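PDB 5UB7: phosphate-binding protein from Xanthomonas axonopodis pv. citri, which probably serves as the periplasmic substrate-binding component of a phosphate- or phosphonate-type ABC transporter, and here holds the triphosphate of ATP in its interdomain cleft. Local coordinates for residues A[67-72]-A[122-127]; A[91-96]-A[207-212]. All coordinates share one frame; numbering follows the deposited sequence.

Interaction 1. Residues A[67-72]-A[122-127]; sequences TGAAML and SSTSGY. With ATP (adenosine-5'-triphosphate), chain C.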
ATOM      1  N   THR A  67       1.664   1.530  -4.302  1.00 28.96           N
ATOM      2  CA  THR A  67       2.320   1.133  -5.518  1.00 29.15           C
ATOM      3  C   THR A  67       2.875  -0.280  -5.468  1.00 28.01           C
ATOM      4  O   THR A  67       2.713  -0.987  -6.446  1.00 27.92           O
ATOM      5  CB  THR A  67       3.364   2.172  -5.958  1.00 32.09           C
ATOM      6  OG1 THR A  67       4.260   2.498  -4.875  1.00 32.47           O
ATOM      7  CG2 THR A  67       2.619   3.430  -6.394  1.00 32.10           C
ATOM      8  N   GLY A  68       3.436  -0.709  -4.337  1.00 25.31           N
ATOM      9  CA  GLY A  68       3.818  -2.121  -4.129  1.00 27.18           C
ATOM     10  C   GLY A  68       2.672  -3.126  -4.329  1.00 27.13           C
ATOM     11  O   GLY A  68       2.809  -4.120  -5.062  1.00 25.82           O
ATOM     12  N   ALA A  69       1.535  -2.849  -3.698  1.00 26.74           N
ATOM     13  CA  ALA A  69       0.356  -3.678  -3.856  1.00 27.23           C
ATOM     14  C   ALA A  69      -0.101  -3.646  -5.288  1.00 29.45           C
ATOM     15  O   ALA A  69      -0.496  -4.672  -5.851  1.00 29.68           O
ATOM     16  CB  ALA A  69      -0.758  -3.214  -2.967  1.00 26.68           C
ATOM     17  N   ALA A  70      -0.054  -2.467  -5.900  1.00 32.47           N
ATOM     18  CA  ALA A  70      -0.505  -2.358  -7.297  1.00 30.64           C
ATOM     19  C   ALA A  70       0.362  -3.252  -8.233  1.00 30.93           C
ATOM     20  O   ALA A  70      -0.166  -3.959  -9.108  1.00 33.67           O
ATOM     21  CB  ALA A  70      -0.535  -0.894  -7.719  1.00 30.29           C
ATOM     22  N   MET A  71       1.669  -3.299  -7.994  1.00 28.49           N
ATOM     23  CA  MET A  71       2.553  -4.148  -8.777  1.00 29.83           C
ATOM     24  C   MET A  71       2.300  -5.629  -8.518  1.00 32.42           C
ATOM     25  O   MET A  71       2.510  -6.443  -9.427  1.00 29.38           O
ATOM     26  CB  MET A  71       4.047  -3.792  -8.559  1.00 32.15           C
ATOM     27  CG  MET A  71       4.483  -2.402  -9.042  1.00 30.94           C
ATOM     28  SD  MET A  71       3.914  -1.961 -10.709  1.00 33.53           S
ATOM     29  CE  MET A  71       2.260  -1.316 -10.432  1.00 34.64           C
ATOM     30  N   LEU A  72       1.854  -6.000  -7.312  1.00 32.73           N
ATOM     31  CA  LEU A  72       1.431  -7.386  -7.088  1.00 32.26           C
ATOM     32  C   LEU A  72       0.320  -7.724  -8.060  1.00 32.63           C
ATOM     33  O   LEU A  72       0.306  -8.800  -8.659  1.00 33.15           O
ATOM     34  CB  LEU A  72       0.954  -7.637  -5.651  1.00 31.52           C
ATOM     35  CG  LEU A  72       1.948  -7.478  -4.494  1.00 32.61           C
ATOM     36  CD1 LEU A  72       1.276  -7.577  -3.119  1.00 34.63           C
ATOM     37  CD2 LEU A  72       2.981  -8.567  -4.600  1.00 33.50           C
ATOM     38  N   SER A 122       0.272  -7.766   1.505  1.00 36.90           N
ATOM     39  CA  SER A 122      -0.104  -6.776   0.517  1.00 40.03           C
ATOM     40  C   SER A 122       0.360  -5.338   0.851  1.00 37.05           C
ATOM     41  O   SER A 122       0.134  -4.444   0.043  1.00 32.29           O
ATOM     42  CB  SER A 122      -1.620  -6.802   0.351  1.00 44.46           C
ATOM     43  OG  SER A 122      -2.092  -8.125   0.101  1.00 49.89           O
ATOM     44  N   SER A 123       0.990  -5.114   2.013  1.00 31.47           N
ATOM     45  CA  SER A 123       1.386  -3.747   2.437  1.00 29.85           C
ATOM     46  C   SER A 123       2.672  -3.324   1.739  1.00 31.78           C
ATOM     47  O   SER A 123       3.714  -4.021   1.795  1.00 30.47           O
ATOM     48  CB  SER A 123       1.592  -3.690   3.942  1.00 28.97           C
ATOM     49  OG  SER A 123       1.994  -2.418   4.386  1.00 28.64           O
ATOM     50  N   THR A 124       2.592  -2.184   1.063  1.00 31.20           N
ATOM     51  CA  THR A 124       3.735  -1.596   0.391  1.00 29.77           C
ATOM     52  C   THR A 124       4.763  -1.117   1.446  1.00 28.59           C
ATOM     53  O   THR A 124       5.914  -1.532   1.420  1.00 29.52           O
ATOM     54  CB  THR A 124       3.286  -0.439  -0.535  1.00 29.17           C
ATOM     55  OG1 THR A 124       2.497  -0.947  -1.631  1.00 27.18           O
ATOM     56  CG2 THR A 124       4.460   0.302  -1.065  1.00 29.64           C
ATOM     57  N   SER A 125       4.343  -0.272   2.372  1.00 27.57           N
ATOM     58  CA  SER A 125       5.262   0.307   3.359  1.00 30.33           C
ATOM     59  C   SER A 125       5.562  -0.576   4.563  1.00 30.82           C
ATOM     60  O   SER A 125       6.576  -0.382   5.263  1.00 30.47           O
ATOM     61  CB  SER A 125       4.746   1.656   3.858  1.00 31.14           C
ATOM     62  OG  SER A 125       3.564   1.526   4.630  1.00 32.27           O
ATOM     63  N   GLY A 126       4.686  -1.529   4.822  1.00 30.11           N
ATOM     64  CA  GLY A 126       4.816  -2.391   6.008  1.00 30.93           C
ATOM     65  C   GLY A 126       5.210  -3.826   5.744  1.00 29.70           C
ATOM     66  O   GLY A 126       5.239  -4.621   6.672  1.00 29.19           O
ATOM     67  N   TYR A 127       5.482  -4.172   4.484  1.00 29.65           N
ATOM     68  CA  TYR A 127       6.005  -5.501   4.158  1.00 28.77           C
ATOM     69  C   TYR A 127       6.933  -5.492   2.937  1.00 26.87           C
ATOM     70  O   TYR A 127       8.097  -5.833   3.024  1.00 27.45           O
ATOM     71  CB  TYR A 127       4.841  -6.470   3.982  1.00 30.43           C
ATOM     72  CG  TYR A 127       5.218  -7.837   3.484  1.00 32.46           C
ATOM     73  CD1 TYR A 127       5.694  -8.784   4.340  1.00 35.19           C
ATOM     74  CD2 TYR A 127       5.089  -8.171   2.143  1.00 33.45           C
ATOM     75  CE1 TYR A 127       6.043 -10.032   3.896  1.00 37.98           C
ATOM     76  CE2 TYR A 127       5.434  -9.417   1.672  1.00 34.12           C
ATOM     77  CZ  TYR A 127       5.908 -10.334   2.567  1.00 36.47           C
ATOM     78  OH  TYR A 127       6.253 -11.562   2.146  1.00 41.90           O
TER
HETATM   79  PG  ATP C 401       0.492   0.438   2.676  1.00 38.70           P
HETATM   80  O1G ATP C 401       0.020  -0.349   1.473  1.00 40.78           O
HETATM   81  O2G ATP C 401       1.864   1.039   2.474  1.00 34.54           O
HETATM   82  O3G ATP C 401       0.341  -0.329   3.999  1.00 40.52           O
HETATM   83  PB  ATP C 401      -2.086   1.758   2.961  1.00 56.43           P
HETATM   84  O1B ATP C 401      -2.836   0.753   2.081  1.00 47.80           O
HETATM   85  O2B ATP C 401      -2.451   1.819   4.424  1.00 57.43           O
HETATM   86  O3B ATP C 401      -0.465   1.757   2.851  1.00 43.39           O
HETATM   87  PA  ATP C 401      -3.317   4.348   2.862  1.00 70.47           P
HETATM   88  O1A ATP C 401      -3.225   5.423   1.808  1.00 68.19           O
HETATM   89  O2A ATP C 401      -4.635   3.665   3.194  1.00 61.20           O
HETATM   90  O3A ATP C 401      -2.306   3.223   2.298  1.00 67.01           O
HETATM   91  O5' ATP C 401      -2.562   4.968   4.175  1.00 78.75           O
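Thr-124 reaches helix 67-75 with its hydroxyl, and the polar contacts across the pair centre on that one atom. OG1 accepts from Ala-69 N at 3.0 Å, the N-H...O angle being 145°, and Gly-68 N is 2.9 Å from the same oxygen. The torsion explains the approach: with chi1 at -67° OG1 stands beside its own backbone N, anti to the carbonyl carbon, while CG2, anti to the backbone N of Thr-124, packs on Gly-68, 3.6 Å from its N. Thr-66 OG1 is the further partner of this hydroxyl, which is thus held by Ala-69 N of the first turn and by Thr-66 just ahead of it.

The start of helix 124-136 supplies the phosphate donors, as in type II periplasmic binding proteins, and helix 67-75 packs beside it through Thr-124. The phosphate contacts are sequential: Ser-123 OG gives a bond to ATP O3G (2.7 Å), Thr-124 N to O1G (3.2 Å), and Ser-125 donates to O2G through both its N and its OG. Ser-123 is also the N-cap, its OG accepting from Gly-126 N at 2.9 Å, which fixes the hydroxyl that meets the phosphate. The helix dipole and these donors probably help to offset the phosphate charge.

Van der Waals contact is slight: Ala-69 CB touches the carbonyl oxygen Ser-122 O at 3.4 Å, and Leu-72 CD1 comes alongside Ser-122 CA at 4.0 Å. Helix 259-278 also packs on Thr-67, through Leu-268, and on Leu-72, through Val-272 and Arg-276.

Interaction 2. Residues A[91-96]-A[207-212]; sequences RDFHTL and APVPRA. With ATP (adenosine-5'-triphosphate), chain C.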
ATOM      1  N   ARG A  91       3.265  12.915  -3.297  1.00 35.06           N
ATOM      2  CA  ARG A  91       3.447  12.037  -4.425  1.00 40.42           C
ATOM      3  C   ARG A  91       4.169  10.746  -4.048  1.00 39.99           C
ATOM      4  O   ARG A  91       3.950   9.726  -4.698  1.00 36.54           O
ATOM      5  CB  ARG A  91       4.328  12.702  -5.463  1.00 46.56           C
ATOM      6  CG  ARG A  91       3.733  13.893  -6.166  1.00 55.30           C
ATOM      7  CD  ARG A  91       4.637  14.258  -7.328  1.00 59.62           C
ATOM      8  NE  ARG A  91       3.893  15.009  -8.317  1.00 66.73           N
ATOM      9  CZ  ARG A  91       4.310  15.239  -9.560  1.00 78.55           C
ATOM     10  NH1 ARG A  91       5.497  14.772  -9.991  1.00 78.60           N
ATOM     11  NH2 ARG A  91       3.528  15.947 -10.385  1.00 79.37           N
ATOM     12  N   ASP A  92       5.084  10.834  -3.067  1.00 37.02           N
ATOM     13  CA  ASP A  92       5.968   9.734  -2.672  1.00 35.57           C
ATOM     14  C   ASP A  92       5.833   9.431  -1.195  1.00 32.31           C
ATOM     15  O   ASP A  92       5.315  10.228  -0.409  1.00 28.35           O
ATOM     16  CB  ASP A  92       7.438  10.092  -2.953  1.00 35.76           C
ATOM     17  CG  ASP A  92       7.827   9.929  -4.415  1.00 38.56           C
ATOM     18  OD1 ASP A  92       6.963   9.840  -5.295  1.00 39.37           O
ATOM     19  OD2 ASP A  92       9.036   9.864  -4.711  1.00 40.36           O
ATOM     20  N   PHE A  93       6.289   8.245  -0.837  1.00 30.34           N
ATOM     21  CA  PHE A  93       6.497   7.918   0.549  1.00 30.30           C
ATOM     22  C   PHE A  93       7.605   6.896   0.669  1.00 32.56           C
ATOM     23  O   PHE A  93       8.198   6.438  -0.357  1.00 29.64           O
ATOM     24  CB  PHE A  93       5.175   7.571   1.283  1.00 32.38           C
ATOM     25  CG  PHE A  93       4.598   6.185   1.026  1.00 34.05           C
ATOM     26  CD1 PHE A  93       4.847   5.453  -0.131  1.00 33.50           C
ATOM     27  CD2 PHE A  93       3.723   5.640   1.971  1.00 35.56           C
ATOM     28  CE1 PHE A  93       4.293   4.205  -0.301  1.00 33.79           C
ATOM     29  CE2 PHE A  93       3.146   4.400   1.791  1.00 33.16           C
ATOM     30  CZ  PHE A  93       3.439   3.686   0.650  1.00 33.69           C
ATOM     31  N   HIS A  94       7.946   6.577   1.910  1.00 31.76           N
ATOM     32  CA  HIS A  94       9.011   5.626   2.130  1.00 30.98           C
ATOM     33  C   HIS A  94       8.830   4.905   3.441  1.00 30.32           C
ATOM     34  O   HIS A  94       7.963   5.260   4.224  1.00 27.35           O
ATOM     35  CB  HIS A  94      10.399   6.307   1.991  1.00 34.02           C
ATOM     36  CG  HIS A  94      10.731   7.238   3.102  1.00 33.79           C
ATOM     37  ND1 HIS A  94      10.447   8.588   3.070  1.00 34.34           N
ATOM     38  CD2 HIS A  94      11.319   7.004   4.298  1.00 36.38           C
ATOM     39  CE1 HIS A  94      10.833   9.141   4.206  1.00 33.99           C
ATOM     40  NE2 HIS A  94      11.366   8.198   4.965  1.00 35.76           N
ATOM     41  N   THR A  95       9.633   3.857   3.640  1.00 31.09           N
ATOM     42  CA  THR A  95       9.540   3.024   4.840  1.00 33.02           C
ATOM     43  C   THR A  95      10.639   3.411   5.814  1.00 32.33           C
ATOM     44  O   THR A  95      11.751   3.698   5.409  1.00 35.21           O
ATOM     45  CB  THR A  95       9.606   1.522   4.469  1.00 31.47           C
ATOM     46  OG1 THR A  95       8.333   1.116   3.954  1.00 30.29           O
ATOM     47  CG2 THR A  95       9.929   0.628   5.661  1.00 33.75           C
ATOM     48  N   LEU A  96      10.324   3.402   7.093  1.00 31.15           N
ATOM     49  CA  LEU A  96      11.348   3.541   8.102  1.00 35.02           C
ATOM     50  C   LEU A  96      11.284   2.409   9.093  1.00 31.75           C
ATOM     51  O   LEU A  96      10.228   1.815   9.295  1.00 35.26           O
ATOM     52  CB  LEU A  96      11.296   4.909   8.798  1.00 39.24           C
ATOM     53  CG  LEU A  96       9.953   5.466   9.229  1.00 41.11           C
ATOM     54  CD1 LEU A  96       9.591   4.950  10.600  1.00 46.56           C
ATOM     55  CD2 LEU A  96       9.977   6.984   9.225  1.00 43.03           C
ATOM     56  N   ALA A 207      14.671   4.253   0.245  1.00 33.83           N
ATOM     57  CA  ALA A 207      14.394   5.150  -0.889  1.00 35.20           C
ATOM     58  C   ALA A 207      12.899   5.289  -1.116  1.00 36.11           C
ATOM     59  O   ALA A 207      12.146   4.354  -0.829  1.00 35.08           O
ATOM     60  CB  ALA A 207      15.015   4.612  -2.174  1.00 33.65           C
ATOM     61  N   PRO A 208      12.465   6.432  -1.668  1.00 36.06           N
ATOM     62  CA  PRO A 208      11.032   6.598  -1.778  1.00 36.85           C
ATOM     63  C   PRO A 208      10.451   5.896  -2.994  1.00 32.92           C
ATOM     64  O   PRO A 208      11.157   5.495  -3.894  1.00 32.71           O
ATOM     65  CB  PRO A 208      10.846   8.121  -1.840  1.00 36.15           C
ATOM     66  CG  PRO A 208      12.207   8.714  -1.863  1.00 36.55           C
ATOM     67  CD  PRO A 208      13.171   7.613  -2.173  1.00 36.80           C
ATOM     68  N   VAL A 209       9.154   5.691  -2.976  1.00 33.84           N
ATOM     69  CA  VAL A 209       8.460   5.165  -4.152  1.00 31.66           C
ATOM     70  C   VAL A 209       7.238   6.034  -4.302  1.00 30.50           C
ATOM     71  O   VAL A 209       6.836   6.705  -3.335  1.00 27.97           O
ATOM     72  CB  VAL A 209       8.110   3.672  -4.012  1.00 31.44           C
ATOM     73  CG1 VAL A 209       9.391   2.822  -3.964  1.00 31.52           C
ATOM     74  CG2 VAL A 209       7.257   3.422  -2.783  1.00 30.93           C
ATOM     75  N   PRO A 210       6.634   6.027  -5.487  1.00 31.17           N
ATOM     76  CA  PRO A 210       5.382   6.748  -5.599  1.00 31.13           C
ATOM     77  C   PRO A 210       4.362   6.215  -4.604  1.00 33.52           C
ATOM     78  O   PRO A 210       4.342   5.014  -4.308  1.00 35.28           O
ATOM     79  CB  PRO A 210       4.946   6.489  -7.024  1.00 33.53           C
ATOM     80  CG  PRO A 210       6.159   6.025  -7.757  1.00 34.45           C
ATOM     81  CD  PRO A 210       6.994   5.330  -6.730  1.00 33.54           C
ATOM     82  N   ARG A 211       3.534   7.133  -4.118  1.00 36.04           N
ATOM     83  CA  ARG A 211       2.636   6.960  -2.972  1.00 37.60           C
ATOM     84  C   ARG A 211       1.478   5.987  -3.246  1.00 38.89           C
ATOM     85  O   ARG A 211       1.090   5.250  -2.353  1.00 42.04           O
ATOM     86  CB  ARG A 211       2.123   8.364  -2.569  1.00 39.96           C
ATOM     87  CG  ARG A 211       1.094   8.477  -1.454  1.00 40.90           C
ATOM     88  CD  ARG A 211       1.720   8.446  -0.085  1.00 41.70           C
ATOM     89  NE  ARG A 211       0.730   8.297   0.971  1.00 42.10           N
ATOM     90  CZ  ARG A 211       0.067   7.174   1.250  1.00 46.72           C
ATOM     91  NH1 ARG A 211       0.250   6.047   0.537  1.00 46.04           N
ATOM     92  NH2 ARG A 211      -0.829   7.180   2.240  1.00 48.36           N
ATOM     93  N   ALA A 212       0.962   5.983  -4.486  1.00 38.20           N
ATOM     94  CA  ALA A 212      -0.285   5.285  -4.867  1.00 35.50           C
ATOM     95  C   ALA A 212      -0.563   5.415  -6.359  1.00 35.82           C
ATOM     96  O   ALA A 212       0.000   6.288  -7.021  1.00 37.30           O
ATOM     97  CB  ALA A 212      -1.479   5.826  -4.098  1.00 31.38           C
TER
HETATM   98  PG  ATP C 401       0.492   0.438   2.676  1.00 38.70           P
HETATM   99  O1G ATP C 401       0.020  -0.349   1.473  1.00 40.78           O
HETATM  100  O2G ATP C 401       1.864   1.039   2.474  1.00 34.54           O
HETATM  101  O3G ATP C 401       0.341  -0.329   3.999  1.00 40.52           O
HETATM  102  PB  ATP C 401      -2.086   1.758   2.961  1.00 56.43           P
HETATM  103  O1B ATP C 401      -2.836   0.753   2.081  1.00 47.80           O
HETATM  104  O2B ATP C 401      -2.451   1.819   4.424  1.00 57.43           O
HETATM  105  O3B ATP C 401      -0.465   1.757   2.851  1.00 43.39           O
HETATM  106  PA  ATP C 401      -3.317   4.348   2.862  1.00 70.47           P
HETATM  107  O1A ATP C 401      -3.225   5.423   1.808  1.00 68.19           O
HETATM  108  O2A ATP C 401      -4.635   3.665   3.194  1.00 61.20           O
HETATM  109  O3A ATP C 401      -2.306   3.223   2.298  1.00 67.01           O
HETATM  110  O5' ATP C 401      -2.562   4.968   4.175  1.00 78.75           O
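A short antiparallel beta ladder where strands 92-100 and 209-217 cross between the lobes carries an arginine and an aromatic ring to the ATP phosphates. Phe-93 and Val-209 form its hydrogen-bonded pair: Phe-93 N donates to Val-209 O at 3.0 Å, and Val-209 N returns a bond to Phe-93 O at 2.9 Å. Both are nearly straight at the hydrogen. Asp-92 and Pro-210 follow as the non-hydrogen-bonded pair, after which Arg-211 N bonds to Arg-91 O at 2.7 Å.

The side chain of Arg-211 then lies over Phe-93. Its guanidinium lies flat over one face of the ring, offset toward the rim, the two planes being 14° apart, and Arg-211 NH1 comes within 3.6 Å of Phe-93 CE2. Arg-211 CZ is 4.5 Å from the centroid of the Phe-93 ring and 33° off its normal, an off-centre cation-pi contact. With the chain bent at chi2 (83°), Arg-211 crosses Phe-93 at about a right angle, and its NH2 hydrogen-bonds to ATP O1A at 3.0 Å. At the ring edge, Phe-93 CZ lies 3.6 Å from ATP O2G, while Phe-93 CE1 packs against Val-209 CG2. Farther from the ligand, Asp-92 forms a salt bridge with Arg-264. Two crossover strands joining the lobes beside the ligand cleft are characteristic of type II periplasmic binding proteins.

How the interactions relate
Interactions 1 and 2, with centres about 11 Å apart, contact the same triphosphate at different points. Residues 122-127 hold the gamma-phosphate, whereas Arg-211 of interaction 2 reaches the alpha-phosphate; Phe-93 borders O2G, the oxygen bound by Ser-125. Two probable hydrogen bonds tie the contacts together directly: Thr-67 OG1 to Pro-210 O at 2.6 Å, and Thr-95 OG1 to Ser-125 O at 2.7 Å. Each segment of interaction 2 is thereby linked to one segment of interaction 1. Packing adds to this, with Thr-67 CG2 3.6 Å from Ala-212 N. Lys-164, Arg-9 and Thr-66 also hydrogen-bond to ATP. In sequence the four segments alternate between the two contacts.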